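Side-chain contacts in designed Anbu Protein (Synthetic construct, PDB 5LOY), which is a consensus-designed Anbu, a proteasome-related subunit that forms a helical assembly and probably acts as an N-terminal nucleophile hydrolase: residues Thr75-Ser78 against Met79-Ala83; Gly5-Asp9 against Glu10-Phe14; Gln56-Ile59 against Ser60-Glu64; Pro154-Asp157 against Arg158-Pro162. One frame throughout, in Å; residues are numbered along the deposited sequence.

Overall arrangement
A proteasome-type subunit stacks two antiparallel sheets between layers of helices, and the four local contacts sample that sandwich from side to side. Interactions 1 and 3 lie on consecutive helices of one outer layer; their centres are about 16 Å apart and their nearest atoms about 6 Å. Interaction 2, a hairpin in one of the two sheets, is the most central, about 10 Å from the centre of the chain. Interaction 4 ends a helix of the other outer layer and touches the hairpin, with a probable hydrogen bond between Asp-9 N and Pro-162 O at 3.0 Å. Interactions 3 and 4 flank the centre on opposite sides, about 33 Å apart between centres.

Interaction 1 of 4, residues Thr75-Ser78 against Met79-Ala83; sequences TAPS and MFEAA
Loop 75-78 runs straight into helix 79-83 and bends back over its first turn, bringing the CA atoms of Ala-76 and Ala-82 within 5.6 Å. Ser-78 marks the boundary: its backbone is still extended, while Met-79 is already helical. Ala-82 N donates to Ser-78 O at 3.0 Å and so closes the opening turn. The Ser-78 side chain serves the same turn a second time. With chi1 at 79°, OG sits between the backbone N and the carbonyl carbon, a crowded position but one from which it accepts a nearly straight bond from Glu-81 N (3.3 Å, 169° at the hydrogen). This is an N-cap, in which a serine hydroxyl accepts from a first-turn N-H that has no preceding helical carbonyl. The Glu-81 chain passes beside the cap, its CG 3.7 Å from Ser-78 OG, and its CB meets Pro-77 CD at 4.0 Å as the two side chains cross obliquely. On another side of the turn, the methyl groups of Ala-76 and Ala-82 meet, CB to CB 4.2 Å. Met-79, bent at chi2 and chi3, instead packs on Leu-114 and Phe-126 of the sheet, and Phe-80 meets Phe-134 edge-to-face.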
loop_
_atom_site.group_PDB
_atom_site.type_symbol
_atom_site.label_atom_id
_atom_site.label_comp_id
_atom_site.label_asym_id
_atom_site.label_seq_id
_atom_site.Cartn_x
_atom_site.Cartn_y
_atom_site.Cartn_z
ATOM N N THR A 75 26.923 -18.476 16.693
ATOM C CA THR A 75 27.540 -19.792 16.483
ATOM C C THR A 75 26.725 -20.744 15.603
ATOM O O THR A 75 27.053 -21.919 15.495
ATOM C CB THR A 75 27.772 -20.503 17.833
ATOM O OG1 THR A 75 26.504 -20.840 18.418
ATOM C CG2 THR A 75 28.567 -19.609 18.791
ATOM N N ALA A 76 25.649 -20.262 15.006
ATOM C CA ALA A 76 24.850 -21.101 14.143
ATOM C C ALA A 76 25.640 -21.455 12.894
ATOM O O ALA A 76 26.301 -20.609 12.316
ATOM C CB ALA A 76 23.581 -20.376 13.776
ATOM N N PRO A 77 25.578 -22.709 12.466
ATOM C CA PRO A 77 26.414 -23.149 11.347
ATOM C C PRO A 77 25.938 -22.680 9.967
ATOM O O PRO A 77 26.683 -22.771 9.006
ATOM C CB PRO A 77 26.349 -24.677 11.441
ATOM C CG PRO A 77 25.026 -24.957 12.090
ATOM C CD PRO A 77 24.733 -23.792 13.001
ATOM N N SER A 78 24.705 -22.207 9.853
ATOM C CA SER A 78 24.199 -21.691 8.575
ATOM C C SER A 78 23.069 -20.713 8.845
ATOM O O SER A 78 22.483 -20.719 9.918
ATOM C CB SER A 78 23.718 -22.836 7.668
ATOM O OG SER A 78 22.430 -23.290 8.036
ATOM N N MET A 79 22.800 -19.835 7.895
ATOM C CA MET A 79 21.711 -18.881 8.050
ATOM C C MET A 79 20.354 -19.561 8.148
ATOM O O MET A 79 19.464 -19.055 8.793
ATOM C CB MET A 79 21.703 -17.892 6.894
ATOM C CG MET A 79 22.813 -16.845 6.982
ATOM S SD MET A 79 22.579 -15.551 8.227
ATOM C CE MET A 79 20.817 -15.424 8.331
ATOM N N PHE A 80 20.202 -20.714 7.513
ATOM C CA PHE A 80 18.982 -21.487 7.677
ATOM C C PHE A 80 18.808 -21.869 9.153
ATOM O O PHE A 80 17.725 -21.692 9.700
ATOM C CB PHE A 80 18.998 -22.720 6.763
ATOM C CG PHE A 80 17.725 -23.522 6.780
ATOM C CD1 PHE A 80 17.528 -24.522 7.730
ATOM C CD2 PHE A 80 16.730 -23.305 5.820
ATOM C CE1 PHE A 80 16.359 -25.269 7.745
ATOM C CE2 PHE A 80 15.571 -24.048 5.831
ATOM C CZ PHE A 80 15.385 -25.033 6.792
ATOM N N GLU A 81 19.851 -22.387 9.797
ATOM C CA GLU A 81 19.759 -22.704 11.213
ATOM C C GLU A 81 19.549 -21.452 12.078
ATOM O O GLU A 81 18.851 -21.502 13.083
ATOM C CB GLU A 81 20.987 -23.485 11.677
ATOM C CG GLU A 81 21.094 -24.909 11.096
ATOM C CD GLU A 81 19.875 -25.806 11.405
ATOM O OE1 GLU A 81 19.379 -25.785 12.572
ATOM O OE2 GLU A 81 19.402 -26.537 10.483
ATOM N N ALA A 82 20.147 -20.334 11.704
ATOM C CA ALA A 82 19.918 -19.075 12.415
ATOM C C ALA A 82 18.433 -18.677 12.429
ATOM O O ALA A 82 17.877 -18.324 13.473
ATOM C CB ALA A 82 20.736 -17.958 11.780
ATOM N N ALA A 83 17.807 -18.759 11.260
ATOM C CA ALA A 83 16.384 -18.442 11.104
ATOM C C ALA A 83 15.536 -19.367 11.952
ATOM O O ALA A 83 14.582 -18.947 12.571
ATOM C CB ALA A 83 15.971 -18.544 9.640
#

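Interaction 2 of 4, residues Gly5-Asp9 against Glu10-Phe14; sequences GIRLD and EGLVF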
loop_
_atom_site.group_PDB
_atom_site.type_symbol
_atom_site.label_atom_id
_atom_site.label_comp_id
_atom_site.label_asym_id
_atom_site.label_seq_id
_atom_site.Cartn_x
_atom_site.Cartn_y
_atom_site.Cartn_z
ATOM N N GLY A 5 14.246 -5.842 3.825
ATOM C CA GLY A 5 15.508 -6.511 3.544
ATOM C C GLY A 5 15.555 -6.840 2.082
ATOM O O GLY A 5 14.538 -7.280 1.500
ATOM N N ILE A 6 16.726 -6.621 1.472
ATOM C CA ILE A 6 16.892 -6.793 0.010
ATOM C C ILE A 6 18.124 -7.589 -0.268
ATOM O O ILE A 6 19.155 -7.348 0.316
ATOM C CB ILE A 6 17.039 -5.456 -0.724
ATOM C CG1 ILE A 6 15.878 -4.546 -0.407
ATOM C CG2 ILE A 6 17.052 -5.658 -2.224
ATOM C CD1 ILE A 6 16.046 -3.168 -0.999
ATOM N N ARG A 7 18.028 -8.520 -1.197
ATOM C CA ARG A 7 19.144 -9.388 -1.544
ATOM C C ARG A 7 19.559 -9.277 -3.026
ATOM O O ARG A 7 18.749 -9.453 -3.923
ATOM C CB ARG A 7 18.740 -10.809 -1.251
ATOM C CG ARG A 7 19.903 -11.772 -1.330
ATOM C CD ARG A 7 19.415 -13.123 -1.762
ATOM N NE ARG A 7 20.453 -14.128 -1.619
ATOM C CZ ARG A 7 20.450 -15.299 -2.268
ATOM N NH1 ARG A 7 19.458 -15.614 -3.108
ATOM N NH2 ARG A 7 21.455 -16.153 -2.081
ATOM N N LEU A 8 20.834 -9.007 -3.275
ATOM C CA LEU A 8 21.349 -8.758 -4.618
ATOM C C LEU A 8 22.594 -9.572 -4.851
ATOM O O LEU A 8 23.216 -10.048 -3.909
ATOM C CB LEU A 8 21.702 -7.283 -4.745
ATOM C CG LEU A 8 20.626 -6.387 -4.147
ATOM C CD1 LEU A 8 21.233 -5.150 -3.550
ATOM C CD2 LEU A 8 19.589 -6.052 -5.181
ATOM N N ASP A 9 22.979 -9.718 -6.111
ATOM C CA ASP A 9 24.224 -10.396 -6.427
ATOM C C ASP A 9 25.382 -9.734 -5.697
ATOM O O ASP A 9 26.250 -10.420 -5.168
ATOM C CB ASP A 9 24.492 -10.411 -7.942
ATOM C CG ASP A 9 23.545 -11.356 -8.711
ATOM O OD1 ASP A 9 22.730 -12.076 -8.071
ATOM O OD2 ASP A 9 23.600 -11.364 -9.971
ATOM N N GLU A 10 25.366 -8.404 -5.635
ATOM C CA GLU A 10 26.441 -7.626 -5.004
ATOM C C GLU A 10 26.461 -7.671 -3.463
ATOM O O GLU A 10 27.454 -7.278 -2.872
ATOM C CB GLU A 10 26.340 -6.146 -5.440
ATOM C CG GLU A 10 26.970 -5.784 -6.787
ATOM C CD GLU A 10 26.904 -4.271 -7.122
ATOM O OE1 GLU A 10 26.649 -3.411 -6.217
ATOM O OE2 GLU A 10 27.113 -3.919 -8.322
ATOM N N GLY A 11 25.365 -8.097 -2.817
ATOM C CA GLY A 11 25.245 -8.040 -1.351
ATOM C C GLY A 11 23.826 -7.904 -0.784
ATOM O O GLY A 11 22.894 -8.452 -1.324
ATOM N N LEU A 12 23.685 -7.213 0.350
ATOM C CA LEU A 12 22.401 -7.056 1.047
ATOM C C LEU A 12 22.197 -5.613 1.493
ATOM O O LEU A 12 23.156 -4.911 1.839
ATOM C CB LEU A 12 22.356 -7.918 2.300
ATOM C CG LEU A 12 22.553 -9.426 2.188
ATOM C CD1 LEU A 12 22.955 -10.027 3.529
ATOM C CD2 LEU A 12 21.282 -10.097 1.686
ATOM N N VAL A 13 20.939 -5.202 1.543
ATOM C CA VAL A 13 20.560 -3.897 2.068
ATOM C C VAL A 13 19.399 -4.049 3.068
ATOM O O VAL A 13 18.414 -4.728 2.777
ATOM C CB VAL A 13 20.084 -2.990 0.934
ATOM C CG1 VAL A 13 19.599 -1.660 1.485
ATOM C CG2 VAL A 13 21.190 -2.775 -0.076
ATOM N N PHE A 14 19.519 -3.428 4.225
ATOM C CA PHE A 14 18.483 -3.481 5.254
ATOM C C PHE A 14 18.105 -2.091 5.689
ATOM O O PHE A 14 18.982 -1.240 5.885
ATOM C CB PHE A 14 18.979 -4.206 6.504
ATOM C CG PHE A 14 19.468 -5.601 6.251
ATOM C CD1 PHE A 14 18.600 -6.656 6.304
ATOM C CD2 PHE A 14 20.820 -5.856 6.027
ATOM C CE1 PHE A 14 19.051 -7.949 6.101
ATOM C CE2 PHE A 14 21.278 -7.143 5.841
ATOM C CZ PHE A 14 20.388 -8.192 5.874
#
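Arg-7 lays the start of its aliphatic chain against one methyl branch of Leu-12, CG to CD2 3.7 Å. Its CG stands anti to the backbone N (chi1 -169°) and the extended chain carries the guanidinium onward to Pro-123, whose carbonyl accepts from NH2. The same Leu-12 CD2 reaches over the backbone to lie 3.7 Å from Ile-6 O. Further along this face the Phe-14 ring lies beside Gly-5, where no side chain competes; its CD1 is 4.1 Å from Gly-5 CA. The other face belongs to Ile-6, Leu-8 and Val-13. Ile-6 CB and Val-13 CB meet at 4.3 Å. Leu-8 CD1 approaches Val-13 CG2 diagonally at 4.2 Å, and helix 166-183 covers Leu-8 and Val-13 through Ala-169. Between the faces, Ile-6 and Val-13 form a hydrogen-bonded pair, as do Leu-8 and Gly-11. Leu-8 N to Gly-11 O is 2.9 Å, but the return bond is less regular: Gly-11 N comes to Leu-8 O at 3.1 Å from above the carbonyl plane, 68° out of it. Gly-11 adopts backbone angles that a CB would obstruct. The arrangement is a tight antiparallel beta hairpin, closed by a type I turn with Asp-9 and Glu-10 at its corners, within one sheet of the proteasome-type sandwich.

Interaction 3 of 4, residues Gln56-Ile59 against Ser60-Glu64; sequences QAVI and SLLEE
Two different first torsions bring Val-58 and Leu-62 together one helical turn apart. Val-58 swings CG1 anti to its own nitrogen (chi1 170°), whereas Leu-62 keeps CG beside its nitrogen and opposite its carbonyl carbon (chi1 -64°). The two side chains then lie alongside each other, pointing the same way, with Val-58 CG1 against Leu-62 CD1 at 3.9 Å. The leucine also leans over the backbone, its CG 3.5 Å from Val-58 O, the carbonyl that accepts from Leu-62 N. That bond is 3.0 Å long. Ser-60 N to Gln-56 O and Leu-61 N to Ala-57 O are further bonds of the same i to i+4 series. Regularity fades at the last step, where Glu-63 N to Ile-59 O is only a weak bond at 3.2 Å and the helix gives way to the following loop. The Glu-63 side chain nevertheless follows the helix back: extended beyond CG, it passes Ile-59 CG2, which lies 3.6 Å from its OE2. This is a contact of a methyl with a carboxylate, not a polar bond. Ser-60 CB rests on the preceding turn as well, 3.4 Å from Gln-56 O. The arrangement is ordinary i to i+4 spacing at the C-terminal end of an alpha helix, lying largely at the surface. Helix 52-62 packs on helix 79-94, with Ala-57 and Val-58 meeting Val-93, and Leu-61 resting on Ala-89 and Glu-92.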
loop_
_atom_site.group_PDB
_atom_site.type_symbol
_atom_site.label_atom_id
_atom_site.label_comp_id
_atom_site.label_asym_id
_atom_site.label_seq_id
_atom_site.Cartn_x
_atom_site.Cartn_y
_atom_site.Cartn_z
ATOM N N GLN A 56 11.093 -7.776 22.149
ATOM C CA GLN A 56 12.143 -7.615 23.139
ATOM C C GLN A 56 12.408 -8.922 23.873
ATOM O O GLN A 56 13.538 -9.182 24.251
ATOM C CB GLN A 56 11.800 -6.533 24.174
ATOM C CG GLN A 56 11.921 -5.121 23.662
ATOM C CD GLN A 56 11.785 -4.050 24.755
ATOM O OE1 GLN A 56 11.222 -4.282 25.825
ATOM N NE2 GLN A 56 12.316 -2.863 24.477
ATOM N N ALA A 57 11.369 -9.725 24.095
ATOM C CA ALA A 57 11.538 -11.004 24.772
ATOM C C ALA A 57 12.234 -12.042 23.870
ATOM O O ALA A 57 13.016 -12.858 24.350
ATOM C CB ALA A 57 10.214 -11.525 25.262
ATOM N N VAL A 58 11.982 -11.976 22.568
ATOM C CA VAL A 58 12.689 -12.820 21.612
ATOM C C VAL A 58 14.168 -12.476 21.588
ATOM O O VAL A 58 15.014 -13.356 21.770
ATOM C CB VAL A 58 12.109 -12.678 20.217
ATOM C CG1 VAL A 58 12.998 -13.351 19.188
ATOM C CG2 VAL A 58 10.729 -13.308 20.186
ATOM N N ILE A 59 14.478 -11.197 21.391
ATOM C CA ILE A 59 15.858 -10.744 21.417
ATOM C C ILE A 59 16.558 -11.169 22.712
ATOM O O ILE A 59 17.695 -11.609 22.676
ATOM C CB ILE A 59 15.964 -9.234 21.291
ATOM C CG1 ILE A 59 15.420 -8.748 19.947
ATOM C CG2 ILE A 59 17.398 -8.780 21.417
ATOM C CD1 ILE A 59 16.040 -9.444 18.762
ATOM N N SER A 60 15.884 -11.053 23.846
ATOM C CA SER A 60 16.499 -11.402 25.130
ATOM C C SER A 60 16.834 -12.883 25.185
ATOM O O SER A 60 17.845 -13.273 25.750
ATOM C CB SER A 60 15.569 -11.070 26.284
ATOM O OG SER A 60 16.145 -11.405 27.534
ATOM N N LEU A 61 15.980 -13.701 24.592
ATOM C CA LEU A 61 16.180 -15.147 24.560
ATOM C C LEU A 61 17.382 -15.533 23.669
ATOM O O LEU A 61 18.127 -16.421 24.006
ATOM C CB LEU A 61 14.902 -15.800 24.038
ATOM C CG LEU A 61 14.571 -17.226 24.387
ATOM C CD1 LEU A 61 14.785 -17.500 25.855
ATOM C CD2 LEU A 61 13.120 -17.482 24.024
ATOM N N LEU A 62 17.535 -14.863 22.522
ATOM C CA LEU A 62 18.621 -15.115 21.574
ATOM C C LEU A 62 19.972 -14.671 22.074
ATOM O O LEU A 62 20.967 -15.107 21.534
ATOM C CB LEU A 62 18.368 -14.393 20.242
ATOM C CG LEU A 62 17.140 -14.895 19.500
ATOM C CD1 LEU A 62 16.768 -13.981 18.349
ATOM C CD2 LEU A 62 17.351 -16.319 19.017
ATOM N N GLU A 63 20.003 -13.766 23.051
ATOM C CA GLU A 63 21.242 -13.276 23.640
ATOM C C GLU A 63 21.599 -13.978 24.950
ATOM O O GLU A 63 22.633 -13.667 25.538
ATOM C CB GLU A 63 21.139 -11.777 23.921
ATOM C CG GLU A 63 21.004 -10.881 22.692
ATOM C CD GLU A 63 20.739 -9.401 23.045
ATOM O OE1 GLU A 63 20.400 -9.083 24.226
ATOM O OE2 GLU A 63 20.899 -8.541 22.133
ATOM N N GLU A 64 20.777 -14.913 25.422
ATOM C CA GLU A 64 21.029 -15.531 26.729
ATOM C C GLU A 64 22.422 -16.163 26.774
ATOM O O GLU A 64 22.721 -17.079 26.000
ATOM C CB GLU A 64 19.940 -16.545 27.110
ATOM C CG GLU A 64 18.838 -15.936 27.976
ATOM C CD GLU A 64 17.702 -16.907 28.302
ATOM O OE1 GLU A 64 17.935 -18.136 28.370
ATOM O OE2 GLU A 64 16.564 -16.427 28.509
#

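Interaction 4 of 4, residues Pro154-Asp157 against Arg158-Pro162; sequences PILD and RVITP
Ile-155 and Val-159 lie side by side, CD1 to CG2 4.1 Å, and Leu-156 and Ile-160 repeat the pattern one residue on, CD2 to CG1 4.0 Å. In both pairs the side chains point the same way from successive turns. The backbone bonds beneath them set this spacing: Val-159 N to Ile-155 O is 3.1 Å, and the straighter Ile-160 N to Leu-156 O bond is also 3.1 Å. Ile-160 then leaves helical geometry, and a water joins the end of the turn, donating to Ile-160 O at 2.7 Å and weakly to Leu-156 O. Arg-158 holds CG beside its backbone N (chi1 -75°), which puts it over Pro-154 O at 3.4 Å; its NH2 forms a salt bridge with Asp-178 and a hydrogen bond with Ser-179, both of the second subunit. Asp-157 OD2 forms a salt bridge with Lys-153 and a hydrogen bond with Ser-183 of the second subunit. The interface also takes in Ile-155, which packs on Leu-227 of the second subunit. Leu-156 and Ile-160 face the body of their own subunit: Leu-156 touches Cys-172 and Ser-176 of helix 166-183 and Phe-143 of strand 143-147, and Ile-160 rests on Ile-6 of strand 2-8.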
loop_
_atom_site.group_PDB
_atom_site.type_symbol
_atom_site.label_atom_id
_atom_site.label_comp_id
_atom_site.label_asym_id
_atom_site.label_seq_id
_atom_site.Cartn_x
_atom_site.Cartn_y
_atom_site.Cartn_z
ATOM N N PRO A 154 5.240 -1.048 -4.295
ATOM C CA PRO A 154 5.279 -0.829 -5.745
ATOM C C PRO A 154 6.620 -0.379 -6.300
ATOM O O PRO A 154 7.069 -0.890 -7.305
ATOM C CB PRO A 154 4.225 0.239 -5.955
ATOM C CG PRO A 154 3.221 -0.059 -4.886
ATOM C CD PRO A 154 4.057 -0.411 -3.690
ATOM N N ILE A 155 7.294 0.531 -5.616
ATOM C CA ILE A 155 8.586 0.992 -6.102
ATOM C C ILE A 155 9.638 -0.115 -6.049
ATOM O O ILE A 155 10.478 -0.213 -6.937
ATOM C CB ILE A 155 9.049 2.289 -5.377
ATOM C CG1 ILE A 155 10.273 2.880 -6.081
ATOM C CG2 ILE A 155 9.365 2.053 -3.915
ATOM C CD1 ILE A 155 9.970 3.338 -7.489
ATOM N N LEU A 156 9.605 -0.931 -5.001
ATOM C CA LEU A 156 10.516 -2.079 -4.890
ATOM C C LEU A 156 10.238 -3.083 -5.999
ATOM O O LEU A 156 11.168 -3.620 -6.587
ATOM C CB LEU A 156 10.386 -2.761 -3.519
ATOM C CG LEU A 156 10.864 -1.883 -2.365
ATOM C CD1 LEU A 156 10.294 -2.295 -1.015
ATOM C CD2 LEU A 156 12.372 -1.876 -2.300
ATOM N N ASP A 157 8.973 -3.351 -6.301
ATOM C CA ASP A 157 8.666 -4.242 -7.436
ATOM C C ASP A 157 9.180 -3.677 -8.776
ATOM O O ASP A 157 9.604 -4.421 -9.626
ATOM C CB ASP A 157 7.156 -4.526 -7.558
ATOM C CG ASP A 157 6.645 -5.587 -6.557
ATOM O OD1 ASP A 157 7.433 -6.474 -6.137
ATOM O OD2 ASP A 157 5.435 -5.524 -6.192
ATOM N N ARG A 158 9.115 -2.366 -8.962
ATOM C CA ARG A 158 9.512 -1.769 -10.235
ATOM C C ARG A 158 11.003 -1.829 -10.453
ATOM O O ARG A 158 11.435 -2.029 -11.568
ATOM C CB ARG A 158 9.078 -0.300 -10.338
ATOM C CG ARG A 158 7.590 -0.085 -10.605
ATOM C CD ARG A 158 7.231 1.407 -10.590
ATOM N NE ARG A 158 5.795 1.663 -10.588
ATOM C CZ ARG A 158 5.023 1.679 -11.671
ATOM N NH1 ARG A 158 5.539 1.444 -12.885
ATOM N NH2 ARG A 158 3.720 1.941 -11.536
ATOM N N VAL A 159 11.780 -1.666 -9.395
ATOM C CA VAL A 159 13.222 -1.447 -9.523
ATOM C C VAL A 159 14.107 -2.669 -9.204
ATOM O O VAL A 159 15.057 -2.947 -9.936
ATOM C CB VAL A 159 13.643 -0.254 -8.637
ATOM C CG1 VAL A 159 15.140 -0.062 -8.654
ATOM C CG2 VAL A 159 12.967 1.009 -9.122
ATOM N N ILE A 160 13.817 -3.398 -8.135
ATOM C CA ILE A 160 14.767 -4.381 -7.626
ATOM C C ILE A 160 14.855 -5.639 -8.481
ATOM O O ILE A 160 13.859 -6.289 -8.729
ATOM C CB ILE A 160 14.443 -4.829 -6.196
ATOM C CG1 ILE A 160 14.370 -3.622 -5.228
ATOM C CG2 ILE A 160 15.483 -5.827 -5.713
ATOM C CD1 ILE A 160 15.629 -2.788 -5.101
ATOM N N THR A 161 16.067 -5.955 -8.934
ATOM C CA THR A 161 16.387 -7.238 -9.531
ATOM C C THR A 161 17.701 -7.687 -8.916
ATOM O O THR A 161 18.398 -6.887 -8.286
ATOM C CB THR A 161 16.585 -7.162 -11.075
ATOM O OG1 THR A 161 17.866 -6.591 -11.389
ATOM C CG2 THR A 161 15.466 -6.375 -11.757
ATOM N N PRO A 162 18.052 -8.969 -9.095
ATOM C CA PRO A 162 19.342 -9.460 -8.611
ATOM C C PRO A 162 20.518 -8.641 -9.138
ATOM O O PRO A 162 21.565 -8.579 -8.507
ATOM C CB PRO A 162 19.409 -10.868 -9.195
ATOM C CG PRO A 162 17.986 -11.277 -9.414
ATOM C CD PRO A 162 17.205 -10.036 -9.669
HETATM O O HOH W 1 11.781 -6.893 -7.144
#